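Local coordinates for protein translation initiation factor eIF2B subunit delta (Schizosaccharomyces pombe, PDB 5B04) that forms part of the eIF2B complex, which catalyses the exchange of GDP for GTP on the gamma subunit of the initiation factor eIF2, at residues H142-L148 / T170-V174; I271-L275 / R355-I361; G343-N349 / K380-Q386. All coordinates share one frame; numbering follows the deposited sequence.

Interaction 1: H142-L148 / T170-V174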
ATOM      1  N   HIS G 142       3.815 -15.710  45.759  1.00 93.13           N
ATOM      2  CA  HIS G 142       4.708 -16.814  46.093  1.00 86.74           C
ATOM      3  C   HIS G 142       6.142 -16.501  45.666  1.00 81.51           C
ATOM      4  O   HIS G 142       6.355 -15.874  44.628  1.00 85.38           O
ATOM      5  CB  HIS G 142       4.217 -18.106  45.430  1.00 74.86           C
ATOM      6  CG  HIS G 142       4.924 -19.340  45.900  1.00 82.49           C
ATOM      7  ND1 HIS G 142       6.157 -19.721  45.416  1.00 92.12           N
ATOM      8  CD2 HIS G 142       4.571 -20.279  46.807  1.00 88.64           C
ATOM      9  CE1 HIS G 142       6.534 -20.839  46.006  1.00 84.27           C
ATOM     10  NE2 HIS G 142       5.588 -21.202  46.855  1.00 76.71           N
ATOM     11  N   PRO G 143       7.129 -16.918  46.479  1.00 75.21           N
ATOM     12  CA  PRO G 143       8.554 -16.724  46.183  1.00 75.88           C
ATOM     13  C   PRO G 143       8.960 -17.172  44.780  1.00 79.22           C
ATOM     14  O   PRO G 143       9.641 -16.426  44.076  1.00 87.26           O
ATOM     15  CB  PRO G 143       9.243 -17.586  47.242  1.00 74.53           C
ATOM     16  CG  PRO G 143       8.317 -17.537  48.400  1.00 89.39           C
ATOM     17  CD  PRO G 143       6.925 -17.496  47.820  1.00 87.05           C
ATOM     18  N   ALA G 144       8.546 -18.372  44.384  1.00 82.78           N
ATOM     19  CA  ALA G 144       8.873 -18.903  43.064  1.00 84.38           C
ATOM     20  C   ALA G 144       8.307 -18.020  41.956  1.00 81.27           C
ATOM     21  O   ALA G 144       8.887 -17.917  40.876  1.00 82.47           O
ATOM     22  CB  ALA G 144       8.358 -20.327  42.923  1.00 89.60           C
ATOM     23  N   VAL G 145       7.172 -17.387  42.233  1.00 68.68           N
ATOM     24  CA  VAL G 145       6.562 -16.460  41.287  1.00 73.06           C
ATOM     25  C   VAL G 145       7.398 -15.188  41.180  1.00 73.98           C
ATOM     26  O   VAL G 145       7.571 -14.635  40.093  1.00 63.79           O
ATOM     27  CB  VAL G 145       5.119 -16.098  41.700  1.00 78.59           C
ATOM     28  CG1 VAL G 145       4.512 -15.102  40.725  1.00 78.04           C
ATOM     29  CG2 VAL G 145       4.267 -17.350  41.782  1.00 80.70           C
ATOM     30  N   ILE G 146       7.921 -14.737  42.316  1.00 79.13           N
ATOM     31  CA  ILE G 146       8.734 -13.525  42.369  1.00 83.10           C
ATOM     32  C   ILE G 146      10.002 -13.654  41.529  1.00 77.37           C
ATOM     33  O   ILE G 146      10.306 -12.784  40.712  1.00 78.67           O
ATOM     34  CB  ILE G 146       9.134 -13.177  43.816  1.00 80.64           C
ATOM     35  CG1 ILE G 146       7.890 -12.948  44.675  1.00 75.80           C
ATOM     36  CG2 ILE G 146      10.032 -11.951  43.842  1.00 79.64           C
ATOM     37  CD1 ILE G 146       8.200 -12.631  46.122  1.00 70.06           C
ATOM     38  N   ARG G 147      10.736 -14.743  41.739  1.00 59.33           N
ATOM     39  CA  ARG G 147      11.981 -14.983  41.018  1.00 59.93           C
ATOM     40  C   ARG G 147      11.728 -15.129  39.523  1.00 68.63           C
ATOM     41  O   ARG G 147      12.561 -14.742  38.702  1.00 81.77           O
ATOM     42  CB  ARG G 147      12.684 -16.228  41.559  1.00 58.33           C
ATOM     43  CG  ARG G 147      12.781 -16.270  43.075  1.00 85.35           C
ATOM     44  CD  ARG G 147      13.733 -17.356  43.545  1.00 87.84           C
ATOM     45  NE  ARG G 147      13.879 -17.356  44.998  1.00112.98           N
ATOM     46  CZ  ARG G 147      15.047 -17.388  45.631  1.00110.31           C
ATOM     47  NH1 ARG G 147      16.179 -17.420  44.940  1.00 99.26           N
ATOM     48  NH2 ARG G 147      15.085 -17.385  46.957  1.00104.04           N
ATOM     49  N   LEU G 148      10.574 -15.689  39.176  1.00 74.49           N
ATOM     50  CA  LEU G 148      10.178 -15.814  37.780  1.00 68.06           C
ATOM     51  C   LEU G 148       9.887 -14.436  37.198  1.00 78.96           C
ATOM     52  O   LEU G 148      10.191 -14.165  36.038  1.00 92.62           O
ATOM     53  CB  LEU G 148       8.954 -16.720  37.641  1.00 77.90           C
ATOM     54  CG  LEU G 148       8.539 -17.074  36.211  1.00 77.18           C
ATOM     55  CD1 LEU G 148       9.581 -17.972  35.560  1.00 68.65           C
ATOM     56  CD2 LEU G 148       7.167 -17.730  36.193  1.00 70.46           C
ATOM     57  N   THR G 170       6.547 -23.575  37.958  1.00 77.47           N
ATOM     58  CA  THR G 170       6.409 -22.638  39.066  1.00 80.62           C
ATOM     59  C   THR G 170       5.020 -22.749  39.682  1.00 74.13           C
ATOM     60  O   THR G 170       4.871 -22.755  40.905  1.00 90.14           O
ATOM     61  CB  THR G 170       6.658 -21.184  38.614  1.00 81.53           C
ATOM     62  OG1 THR G 170       8.029 -21.031  38.228  1.00 76.58           O
ATOM     63  CG2 THR G 170       6.345 -20.206  39.738  1.00 55.94           C
ATOM     64  N   PHE G 171       4.005 -22.852  38.830  1.00 77.39           N
ATOM     65  CA  PHE G 171       2.623 -22.929  39.291  1.00 82.89           C
ATOM     66  C   PHE G 171       2.331 -24.230  40.030  1.00 82.66           C
ATOM     67  O   PHE G 171       1.411 -24.290  40.846  1.00 85.54           O
ATOM     68  CB  PHE G 171       1.657 -22.763  38.117  1.00 74.12           C
ATOM     69  CG  PHE G 171       1.425 -21.331  37.724  1.00 77.39           C
ATOM     70  CD1 PHE G 171       1.874 -20.298  38.531  1.00 95.99           C
ATOM     71  CD2 PHE G 171       0.754 -21.017  36.554  1.00 76.79           C
ATOM     72  CE1 PHE G 171       1.662 -18.979  38.176  1.00110.42           C
ATOM     73  CE2 PHE G 171       0.537 -19.700  36.194  1.00 85.94           C
ATOM     74  CZ  PHE G 171       0.992 -18.680  37.007  1.00 98.63           C
ATOM     75  N   LYS G 172       3.106 -25.272  39.745  1.00 81.14           N
ATOM     76  CA  LYS G 172       2.987 -26.510  40.504  1.00 89.66           C
ATOM     77  C   LYS G 172       3.462 -26.267  41.927  1.00 87.72           C
ATOM     78  O   LYS G 172       2.796 -26.655  42.884  1.00104.41           O
ATOM     79  CB  LYS G 172       3.787 -27.645  39.862  1.00 79.13           C
ATOM     80  CG  LYS G 172       3.578 -27.787  38.369  1.00 92.39           C
ATOM     81  CD  LYS G 172       3.971 -29.172  37.871  1.00 90.03           C
ATOM     82  CE  LYS G 172       5.109 -29.777  38.667  1.00 77.97           C
ATOM     83  NZ  LYS G 172       5.491 -31.109  38.124  1.00 74.75           N
ATOM     84  N   ILE G 173       4.614 -25.615  42.050  1.00 82.85           N
ATOM     85  CA  ILE G 173       5.140 -25.198  43.345  1.00 76.05           C
ATOM     86  C   ILE G 173       4.125 -24.315  44.060  1.00 83.19           C
ATOM     87  O   ILE G 173       3.925 -24.432  45.270  1.00 97.16           O
ATOM     88  CB  ILE G 173       6.475 -24.433  43.198  1.00 75.17           C
ATOM     89  CG1 ILE G 173       7.533 -25.317  42.532  1.00 90.30           C
ATOM     90  CG2 ILE G 173       6.964 -23.937  44.550  1.00 77.05           C
ATOM     91  CD1 ILE G 173       8.270 -26.228  43.493  1.00 88.52           C
ATOM     92  N   VAL G 174       3.481 -23.436  43.297  1.00 79.73           N
ATOM     93  CA  VAL G 174       2.436 -22.573  43.830  1.00 86.12           C
ATOM     94  C   VAL G 174       1.304 -23.401  44.426  1.00 94.25           C
ATOM     95  O   VAL G 174       0.950 -23.230  45.589  1.00106.51           O
ATOM     96  CB  VAL G 174       1.863 -21.638  42.747  1.00 79.76           C
ATOM     97  CG1 VAL G 174       0.610 -20.939  43.252  1.00 80.24           C
ATOM     98  CG2 VAL G 174       2.909 -20.628  42.315  1.00 77.12           C
TER
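Val145 and Val174 touch across an antiparallel helix pair in the N-terminal helical domain, where the short axes of 143-148 and 170-174 approach to 9.2 Å at 156°. The contact between them is apolar. Val145 CG2 touches Val174 CG2 at 3.6 Å, two compact, beta-branched residues that let the helices lie close, and the same methyl of Val145 lies near Thr170 CG2. Small Ala144 suits the neighbouring position, where the chains come close: Thr170 CG2 reaches its CB at 3.8 Å and its carbonyl oxygen at 3.6 Å. Thr170 sends its methyl across, while OG1 bonds to Asp166 O one turn back in its own helix. Leu148 CD2 lies 4.0 Å from Thr170 OG1.

The polar work is done by His142, the N-cap of helix 143-154. With CG anti to its backbone N (chi1 -170°), the ring turns toward the first turn of the helix, where ND1 accepts from Ala144 N, the donor tilted 21° from the ring plane. NE2 is bonded to Asp177, further along the partner helix, which ties the cap across the pair. The isoleucine at 173 comes in roughly perpendicular to the histidine, His142 CE1 lying 3.4 Å from Ile173 CG2.

Interaction 2: I271-L275 / R355-I361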
ATOM      1  N   ILE G 271      21.330 -23.251   5.214  1.00 57.86           N
ATOM      2  CA  ILE G 271      20.134 -22.955   5.993  1.00 44.98           C
ATOM      3  C   ILE G 271      20.251 -21.661   6.793  1.00 44.15           C
ATOM      4  O   ILE G 271      21.247 -21.428   7.475  1.00 54.54           O
ATOM      5  CB  ILE G 271      19.816 -24.119   6.948  1.00 57.64           C
ATOM      6  CG1 ILE G 271      19.550 -25.392   6.144  1.00 65.70           C
ATOM      7  CG2 ILE G 271      18.631 -23.784   7.834  1.00 56.69           C
ATOM      8  CD1 ILE G 271      19.315 -26.614   6.994  1.00 72.13           C
ATOM      9  N   LEU G 272      19.221 -20.824   6.704  1.00 47.12           N
ATOM     10  CA  LEU G 272      19.205 -19.550   7.409  1.00 49.76           C
ATOM     11  C   LEU G 272      18.340 -19.618   8.663  1.00 54.59           C
ATOM     12  O   LEU G 272      17.140 -19.875   8.587  1.00 56.99           O
ATOM     13  CB  LEU G 272      18.705 -18.435   6.483  1.00 47.02           C
ATOM     14  CG  LEU G 272      18.931 -16.966   6.871  1.00 48.98           C
ATOM     15  CD1 LEU G 272      18.861 -16.091   5.632  1.00 51.95           C
ATOM     16  CD2 LEU G 272      17.925 -16.477   7.906  1.00 49.88           C
ATOM     17  N   THR G 273      18.928 -19.293   9.795  1.00 49.98           N
ATOM     18  CA  THR G 273      18.168 -19.158  11.003  1.00 60.96           C
ATOM     19  C   THR G 273      18.360 -17.768  11.506  1.00 58.44           C
ATOM     20  O   THR G 273      19.438 -17.255  11.419  1.00 49.62           O
ATOM     21  CB  THR G 273      18.670 -20.088  12.076  1.00 58.00           C
ATOM     22  OG1 THR G 273      18.004 -19.782  13.297  1.00 60.04           O
ATOM     23  CG2 THR G 273      20.111 -19.889  12.260  1.00 54.94           C
ATOM     24  N   TYR G 274      17.313 -17.161  12.034  1.00 52.88           N
ATOM     25  CA  TYR G 274      17.393 -15.799  12.491  1.00 54.14           C
ATOM     26  C   TYR G 274      17.382 -15.846  13.999  1.00 48.60           C
ATOM     27  O   TYR G 274      16.644 -16.570  14.594  1.00 63.14           O
ATOM     28  CB  TYR G 274      16.306 -15.005  11.802  1.00 40.41           C
ATOM     29  CG  TYR G 274      16.094 -13.616  12.295  1.00 44.10           C
ATOM     30  CD1 TYR G 274      17.126 -12.735  12.422  1.00 59.89           C
ATOM     31  CD2 TYR G 274      14.859 -13.187  12.608  1.00 45.52           C
ATOM     32  CE1 TYR G 274      16.915 -11.462  12.869  1.00 57.80           C
ATOM     33  CE2 TYR G 274      14.647 -11.926  13.061  1.00 51.46           C
ATOM     34  CZ  TYR G 274      15.677 -11.075  13.184  1.00 55.92           C
ATOM     35  OH  TYR G 274      15.427  -9.826  13.623  1.00 56.77           O
ATOM     36  N   LEU G 275      18.208 -15.033  14.616  1.00 54.48           N
ATOM     37  CA  LEU G 275      18.254 -14.936  16.048  1.00 57.98           C
ATOM     38  C   LEU G 275      18.621 -16.175  16.848  1.00 63.03           C
ATOM     39  O   LEU G 275      19.602 -16.801  16.563  1.00 74.07           O
ATOM     40  CB  LEU G 275      16.996 -14.237  16.452  1.00 52.04           C
ATOM     41  CG  LEU G 275      17.051 -12.840  15.864  1.00 54.00           C
ATOM     42  CD1 LEU G 275      15.770 -12.095  16.109  1.00 45.65           C
ATOM     43  CD2 LEU G 275      18.184 -12.068  16.471  1.00 62.43           C
ATOM     44  N   ARG G 355       9.762 -12.868  16.114  1.00 70.01           N
ATOM     45  CA  ARG G 355      10.607 -11.725  16.449  1.00 53.67           C
ATOM     46  C   ARG G 355      10.589 -10.642  15.371  1.00 57.88           C
ATOM     47  O   ARG G 355      10.256 -10.907  14.217  1.00 51.11           O
ATOM     48  CB  ARG G 355      12.042 -12.186  16.708  1.00 49.90           C
ATOM     49  CG  ARG G 355      12.209 -13.013  17.976  1.00 62.40           C
ATOM     50  CD  ARG G 355      11.684 -12.273  19.201  1.00 64.91           C
ATOM     51  NE  ARG G 355      12.167 -10.895  19.264  1.00 75.93           N
ATOM     52  CZ  ARG G 355      13.299 -10.523  19.854  1.00 84.92           C
ATOM     53  NH1 ARG G 355      14.075 -11.428  20.436  1.00 76.99           N
ATOM     54  NH2 ARG G 355      13.656  -9.246  19.860  1.00 91.82           N
ATOM     55  N   ALA G 356      10.982  -9.434  15.768  1.00 64.90           N
ATOM     56  CA  ALA G 356      10.761  -8.206  14.999  1.00 53.34           C
ATOM     57  C   ALA G 356      11.232  -8.216  13.541  1.00 62.97           C
ATOM     58  O   ALA G 356      10.644  -7.536  12.701  1.00 70.25           O
ATOM     59  CB  ALA G 356      11.412  -7.039  15.726  1.00 76.38           C
ATOM     60  N   GLY G 357      12.286  -8.964  13.235  1.00 45.38           N
ATOM     61  CA  GLY G 357      12.846  -8.935  11.894  1.00 56.12           C
ATOM     62  C   GLY G 357      12.449 -10.101  11.007  1.00 64.41           C
ATOM     63  O   GLY G 357      12.884 -10.192   9.858  1.00 41.53           O
ATOM     64  N   THR G 358      11.607 -10.981  11.537  1.00 56.43           N
ATOM     65  CA  THR G 358      11.276 -12.242  10.876  1.00 49.48           C
ATOM     66  C   THR G 358      10.581 -12.063   9.522  1.00 52.53           C
ATOM     67  O   THR G 358      10.844 -12.817   8.583  1.00 47.65           O
ATOM     68  CB  THR G 358      10.388 -13.112  11.784  1.00 57.65           C
ATOM     69  OG1 THR G 358      10.995 -13.223  13.078  1.00 50.96           O
ATOM     70  CG2 THR G 358      10.212 -14.500  11.194  1.00 47.65           C
ATOM     71  N   SER G 359       9.701 -11.072   9.420  1.00 53.56           N
ATOM     72  CA  SER G 359       8.992 -10.816   8.167  1.00 49.53           C
ATOM     73  C   SER G 359       9.949 -10.400   7.057  1.00 51.97           C
ATOM     74  O   SER G 359       9.762 -10.768   5.897  1.00 48.40           O
ATOM     75  CB  SER G 359       7.931  -9.737   8.358  1.00 52.08           C
ATOM     76  OG  SER G 359       8.522  -8.552   8.859  1.00 51.98           O
ATOM     77  N   LEU G 360      10.966  -9.625   7.418  1.00 53.34           N
ATOM     78  CA  LEU G 360      11.981  -9.204   6.460  1.00 49.86           C
ATOM     79  C   LEU G 360      12.759 -10.408   5.944  1.00 50.75           C
ATOM     80  O   LEU G 360      13.099 -10.478   4.762  1.00 43.58           O
ATOM     81  CB  LEU G 360      12.931  -8.185   7.091  1.00 33.06           C
ATOM     82  CG  LEU G 360      12.379  -6.764   7.226  1.00 45.07           C
ATOM     83  CD1 LEU G 360      13.322  -5.892   8.037  1.00 50.69           C
ATOM     84  CD2 LEU G 360      12.130  -6.158   5.854  1.00 30.02           C
ATOM     85  N   ILE G 361      13.033 -11.354   6.838  1.00 49.17           N
ATOM     86  CA  ILE G 361      13.679 -12.605   6.460  1.00 46.77           C
ATOM     87  C   ILE G 361      12.831 -13.344   5.433  1.00 48.22           C
ATOM     88  O   ILE G 361      13.329 -13.784   4.396  1.00 50.38           O
ATOM     89  CB  ILE G 361      13.906 -13.524   7.680  1.00 48.78           C
ATOM     90  CG1 ILE G 361      14.729 -12.811   8.754  1.00 46.33           C
ATOM     91  CG2 ILE G 361      14.579 -14.821   7.256  1.00 44.16           C
ATOM     92  CD1 ILE G 361      16.173 -12.584   8.370  1.00 52.99           C
TER
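Tyr274 lies against Gly357 and Ile361 where the central sheet of the Rossmann-like domain receives the start of helix 358-367. Strand 269-274, flanked in this sheet by strands 294-300 and 338-342, presents Leu272 and Tyr274 to the helix. The tight part is built round the tyrosine ring. Over one face sits Ile361 CG1, a CH-pi contact 4.2 Å from the ring centroid and 26° off its normal; over the opposite face lies CG of the next residue, Leu275, so the ring is held between two aliphatic groups. Ile361 is bent at its second torsion (chi2 -70°), which folds CD1 back beneath the ring, while its other branch, CG2, meets Leu272 CD2 at 3.8 Å. The long ring also carries its hydroxyl as far as the turn before the helix, where Tyr274 OH is 3.2 Å from Gly357 CA; glycine, with no side chain, lets the backbone come this close. Ala268 of the neighbouring beta subunit packs against Tyr274 as well.

Toward Arg355, itself partly exposed, the contact becomes looser. Leu275 CD1 rests on Arg355 CB, the arginine running across the leucine, and beyond CG the arginine turns off to other partners: NE bonds to Lys431 O and NH1 pairs with Glu306. From here a type I turn, Arg355 to Thr358, leads back to the buried start of the helix, closed by a doubled grip: Arg355 O accepts from Thr358 N at 3.0 Å and from Thr358 OG1 at 2.7 Å.

Interaction 3: G343-N349 / K380-Q386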
ATOM      1  N   GLY G 343       8.591 -19.894  15.970  1.00 63.23           N
ATOM      2  CA  GLY G 343       7.498 -18.963  16.161  1.00 56.91           C
ATOM      3  C   GLY G 343       7.102 -18.752  17.607  1.00 67.56           C
ATOM      4  O   GLY G 343       7.037 -19.699  18.391  1.00 80.96           O
ATOM      5  N   HIS G 344       6.844 -17.499  17.961  1.00 62.29           N
ATOM      6  CA  HIS G 344       6.281 -17.177  19.263  1.00 65.53           C
ATOM      7  C   HIS G 344       4.816 -17.591  19.278  1.00 64.93           C
ATOM      8  O   HIS G 344       4.289 -18.029  20.303  1.00 69.46           O
ATOM      9  CB  HIS G 344       6.430 -15.685  19.569  1.00 57.09           C
ATOM     10  CG  HIS G 344       5.625 -15.224  20.745  1.00 71.70           C
ATOM     11  ND1 HIS G 344       4.757 -14.157  20.678  1.00 70.79           N
ATOM     12  CD2 HIS G 344       5.553 -15.688  22.014  1.00 90.31           C
ATOM     13  CE1 HIS G 344       4.187 -13.981  21.857  1.00 79.46           C
ATOM     14  NE2 HIS G 344       4.652 -14.897  22.684  1.00 80.96           N
ATOM     15  N   ALA G 345       4.175 -17.453  18.122  1.00 53.80           N
ATOM     16  CA  ALA G 345       2.782 -17.839  17.940  1.00 47.72           C
ATOM     17  C   ALA G 345       2.425 -17.862  16.459  1.00 51.94           C
ATOM     18  O   ALA G 345       3.006 -17.128  15.659  1.00 55.84           O
ATOM     19  CB  ALA G 345       1.862 -16.890  18.687  1.00 53.52           C
ATOM     20  N   MET G 346       1.469 -18.710  16.096  1.00 62.05           N
ATOM     21  CA  MET G 346       0.975 -18.762  14.726  1.00 56.26           C
ATOM     22  C   MET G 346      -0.473 -18.282  14.689  1.00 59.19           C
ATOM     23  O   MET G 346      -1.348 -18.880  15.313  1.00 64.26           O
ATOM     24  CB  MET G 346       1.091 -20.178  14.161  1.00 67.84           C
ATOM     25  CG  MET G 346       1.027 -20.246  12.646  1.00 78.00           C
ATOM     26  SD  MET G 346       2.576 -19.764  11.861  1.00 70.51           S
ATOM     27  CE  MET G 346       3.705 -20.941  12.596  1.00 61.51           C
ATOM     28  N   LEU G 347      -0.717 -17.198  13.960  1.00 59.52           N
ATOM     29  CA  LEU G 347      -2.036 -16.570  13.930  1.00 58.30           C
ATOM     30  C   LEU G 347      -3.041 -17.379  13.115  1.00 57.79           C
ATOM     31  O   LEU G 347      -2.666 -18.143  12.225  1.00 59.50           O
ATOM     32  CB  LEU G 347      -1.927 -15.149  13.379  1.00 62.06           C
ATOM     33  CG  LEU G 347      -1.010 -14.226  14.184  1.00 58.89           C
ATOM     34  CD1 LEU G 347      -0.789 -12.914  13.452  1.00 72.90           C
ATOM     35  CD2 LEU G 347      -1.581 -13.981  15.573  1.00 53.10           C
ATOM     36  N   SER G 348      -4.323 -17.194  13.419  1.00 63.42           N
ATOM     37  CA  SER G 348      -5.385 -18.008  12.832  1.00 65.15           C
ATOM     38  C   SER G 348      -5.630 -17.729  11.353  1.00 68.37           C
ATOM     39  O   SER G 348      -6.304 -18.506  10.679  1.00 68.67           O
ATOM     40  CB  SER G 348      -6.688 -17.812  13.609  1.00 54.72           C
ATOM     41  OG  SER G 348      -6.633 -18.467  14.862  1.00 72.54           O
ATOM     42  N   ASN G 349      -5.094 -16.624  10.845  1.00 63.76           N
ATOM     43  CA  ASN G 349      -5.219 -16.326   9.422  1.00 52.79           C
ATOM     44  C   ASN G 349      -4.065 -16.941   8.640  1.00 62.04           C
ATOM     45  O   ASN G 349      -3.975 -16.784   7.422  1.00 56.39           O
ATOM     46  CB  ASN G 349      -5.277 -14.818   9.178  1.00 64.12           C
ATOM     47  CG  ASN G 349      -3.925 -14.152   9.323  1.00 66.74           C
ATOM     48  OD1 ASN G 349      -3.234 -14.333  10.324  1.00 69.47           O
ATOM     49  ND2 ASN G 349      -3.538 -13.379   8.315  1.00 65.94           N
ATOM     50  N   LYS G 380       0.908 -23.203  20.728  1.00 72.63           N
ATOM     51  CA  LYS G 380       1.216 -21.793  20.531  1.00 70.62           C
ATOM     52  C   LYS G 380       0.363 -21.195  19.415  1.00 68.84           C
ATOM     53  O   LYS G 380       0.558 -20.044  19.021  1.00 55.83           O
ATOM     54  CB  LYS G 380       2.704 -21.605  20.230  1.00 59.39           C
ATOM     55  CG  LYS G 380       3.603 -21.908  21.420  1.00 70.66           C
ATOM     56  CD  LYS G 380       5.037 -21.466  21.181  1.00 68.53           C
ATOM     57  CE  LYS G 380       5.691 -22.274  20.077  1.00 66.41           C
ATOM     58  NZ  LYS G 380       7.149 -21.990  19.969  1.00 72.06           N
ATOM     59  N   PHE G 381      -0.583 -21.981  18.909  1.00 67.93           N
ATOM     60  CA  PHE G 381      -1.564 -21.470  17.959  1.00 56.02           C
ATOM     61  C   PHE G 381      -2.544 -20.588  18.722  1.00 51.58           C
ATOM     62  O   PHE G 381      -2.815 -20.834  19.897  1.00 58.17           O
ATOM     63  CB  PHE G 381      -2.312 -22.604  17.247  1.00 51.56           C
ATOM     64  CG  PHE G 381      -1.471 -23.394  16.272  1.00 61.39           C
ATOM     65  CD1 PHE G 381      -0.090 -23.271  16.245  1.00 70.93           C
ATOM     66  CD2 PHE G 381      -2.074 -24.260  15.375  1.00 61.01           C
ATOM     67  CE1 PHE G 381       0.669 -24.002  15.349  1.00 76.86           C
ATOM     68  CE2 PHE G 381      -1.321 -24.991  14.477  1.00 50.86           C
ATOM     69  CZ  PHE G 381       0.052 -24.862  14.464  1.00 61.41           C
ATOM     70  N   THR G 382      -3.077 -19.563  18.066  1.00 44.24           N
ATOM     71  CA  THR G 382      -4.012 -18.663  18.731  1.00 54.82           C
ATOM     72  C   THR G 382      -5.215 -18.335  17.853  1.00 63.23           C
ATOM     73  O   THR G 382      -5.150 -18.426  16.627  1.00 60.46           O
ATOM     74  CB  THR G 382      -3.323 -17.348  19.153  1.00 51.00           C
ATOM     75  OG1 THR G 382      -4.219 -16.571  19.959  1.00 62.89           O
ATOM     76  CG2 THR G 382      -2.911 -16.539  17.933  1.00 55.50           C
ATOM     77  N   GLU G 383      -6.317 -17.960  18.495  1.00 65.28           N
ATOM     78  CA  GLU G 383      -7.522 -17.556  17.783  1.00 66.35           C
ATOM     79  C   GLU G 383      -7.381 -16.133  17.255  1.00 68.64           C
ATOM     80  O   GLU G 383      -8.169 -15.687  16.421  1.00 70.10           O
ATOM     81  CB  GLU G 383      -8.748 -17.659  18.692  1.00 83.81           C
ATOM     82  CG  GLU G 383      -9.107 -19.074  19.111  1.00 94.72           C
ATOM     83  CD  GLU G 383     -10.326 -19.119  20.012  1.00117.38           C
ATOM     84  OE1 GLU G 383     -10.293 -18.491  21.091  1.00116.72           O
ATOM     85  OE2 GLU G 383     -11.319 -19.778  19.638  1.00110.70           O
ATOM     86  N   ARG G 384      -6.368 -15.430  17.748  1.00 71.48           N
ATOM     87  CA  ARG G 384      -6.163 -14.024  17.421  1.00 62.15           C
ATOM     88  C   ARG G 384      -5.740 -13.822  15.968  1.00 65.05           C
ATOM     89  O   ARG G 384      -4.930 -14.579  15.433  1.00 69.04           O
ATOM     90  CB  ARG G 384      -5.118 -13.413  18.359  1.00 76.95           C
ATOM     91  CG  ARG G 384      -5.022 -11.897  18.289  1.00 94.05           C
ATOM     92  CD  ARG G 384      -4.319 -11.334  19.516  1.00 67.83           C
ATOM     93  NE  ARG G 384      -2.868 -11.474  19.439  1.00 86.59           N
ATOM     94  CZ  ARG G 384      -2.047 -11.298  20.470  1.00112.46           C
ATOM     95  NH1 ARG G 384      -2.536 -10.989  21.663  1.00108.59           N
ATOM     96  NH2 ARG G 384      -0.739 -11.442  20.312  1.00 96.40           N
ATOM     97  N   ILE G 385      -6.302 -12.796  15.338  1.00 46.04           N
ATOM     98  CA  ILE G 385      -5.917 -12.411  13.985  1.00 50.57           C
ATOM     99  C   ILE G 385      -5.661 -10.911  13.914  1.00 64.93           C
ATOM    100  O   ILE G 385      -6.574 -10.107  14.107  1.00 72.07           O
ATOM    101  CB  ILE G 385      -6.995 -12.780  12.948  1.00 62.21           C
ATOM    102  CG1 ILE G 385      -7.168 -14.297  12.867  1.00 62.80           C
ATOM    103  CG2 ILE G 385      -6.632 -12.220  11.581  1.00 53.49           C
ATOM    104  CD1 ILE G 385      -8.150 -14.742  11.805  1.00 63.15           C
ATOM    105  N   GLN G 386      -4.416 -10.537  13.644  1.00 77.61           N
ATOM    106  CA  GLN G 386      -4.064  -9.131  13.491  1.00 70.43           C
ATOM    107  C   GLN G 386      -3.572  -8.856  12.074  1.00 61.80           C
ATOM    108  O   GLN G 386      -2.854  -9.665  11.487  1.00 62.43           O
ATOM    109  CB  GLN G 386      -3.011  -8.721  14.522  1.00 67.16           C
ATOM    110  CG  GLN G 386      -1.867  -9.703  14.683  1.00 71.51           C
ATOM    111  CD  GLN G 386      -0.956  -9.346  15.842  1.00 85.41           C
ATOM    112  OE1 GLN G 386      -0.764 -10.139  16.764  1.00 87.51           O
ATOM    113  NE2 GLN G 386      -0.389  -8.145  15.801  1.00 70.20           N
TER
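Met346 and Phe381 are bridged through their backbones, and a series of backbone bonds runs outward from them. Met346 N donates to Lys380 O, and Met346 O accepts from Thr382 N, each bond weak at 3.3 Å. A further weak bond, Ser348 N to Arg384 O, is nearly straight at 172° and continues the link. Ser348 OG also faces Thr382 O, at a separation too short to be trusted in detail.

The long lysine side chain reaches along segment 343-349: Lys380 NZ donates to Gly343 O at 2.8 Å, nearly in line with the carbonyl bond, and forms a salt bridge with Glu377. Thr382 OG1, anti to its own N (chi1 -172°), accepts from Arg384 N. Asn349 OD1 takes Ala351 N, and Gln386 NE2 serves Asp388 O and Tyr392 O, while Asn349 CB packs on Ile385 CG2.

Apolar atoms fill in between. Leu347 reaches with CD2 to Thr382 CG2 and with CD1 to Gln386 CG, at 3.6 Å, while Ile385 CG1 lies against Ser348 CB. Met346 CB meets the Phe381 ring, and both side chains also touch Val455 of helix 455-461.

The bonding of Lys380 and Thr382 to the two sides of Met346 is that of a single parallel beta bridge, next to a classic bulge in which His344 and Ala345 both face Tyr353, and with an ST turn at Thr382.

Interaction 1 comes first along the chain and closes before the others open, within the N-terminal helices; it lies across the chain's centre from interaction 2, with centres about 33 Å apart. Interactions 2 and 3 belong to the Rossmann-like part, their centres about 17 Å and their nearest atoms about 6 Å apart, and their segments alternate: 271-275, 343-349, 355-361, 380-386. The chain passes from sheet strand 338-342 into 343-349, through strand 352-355 into helix 358-367, and by strand 372-375 to 380-386, so each contact encloses a segment of the other. Lys380 of interaction 3 also touches the start of helix 160-177, which carries 170-174, so interaction 3 sits where the helical and Rossmann-like parts meet.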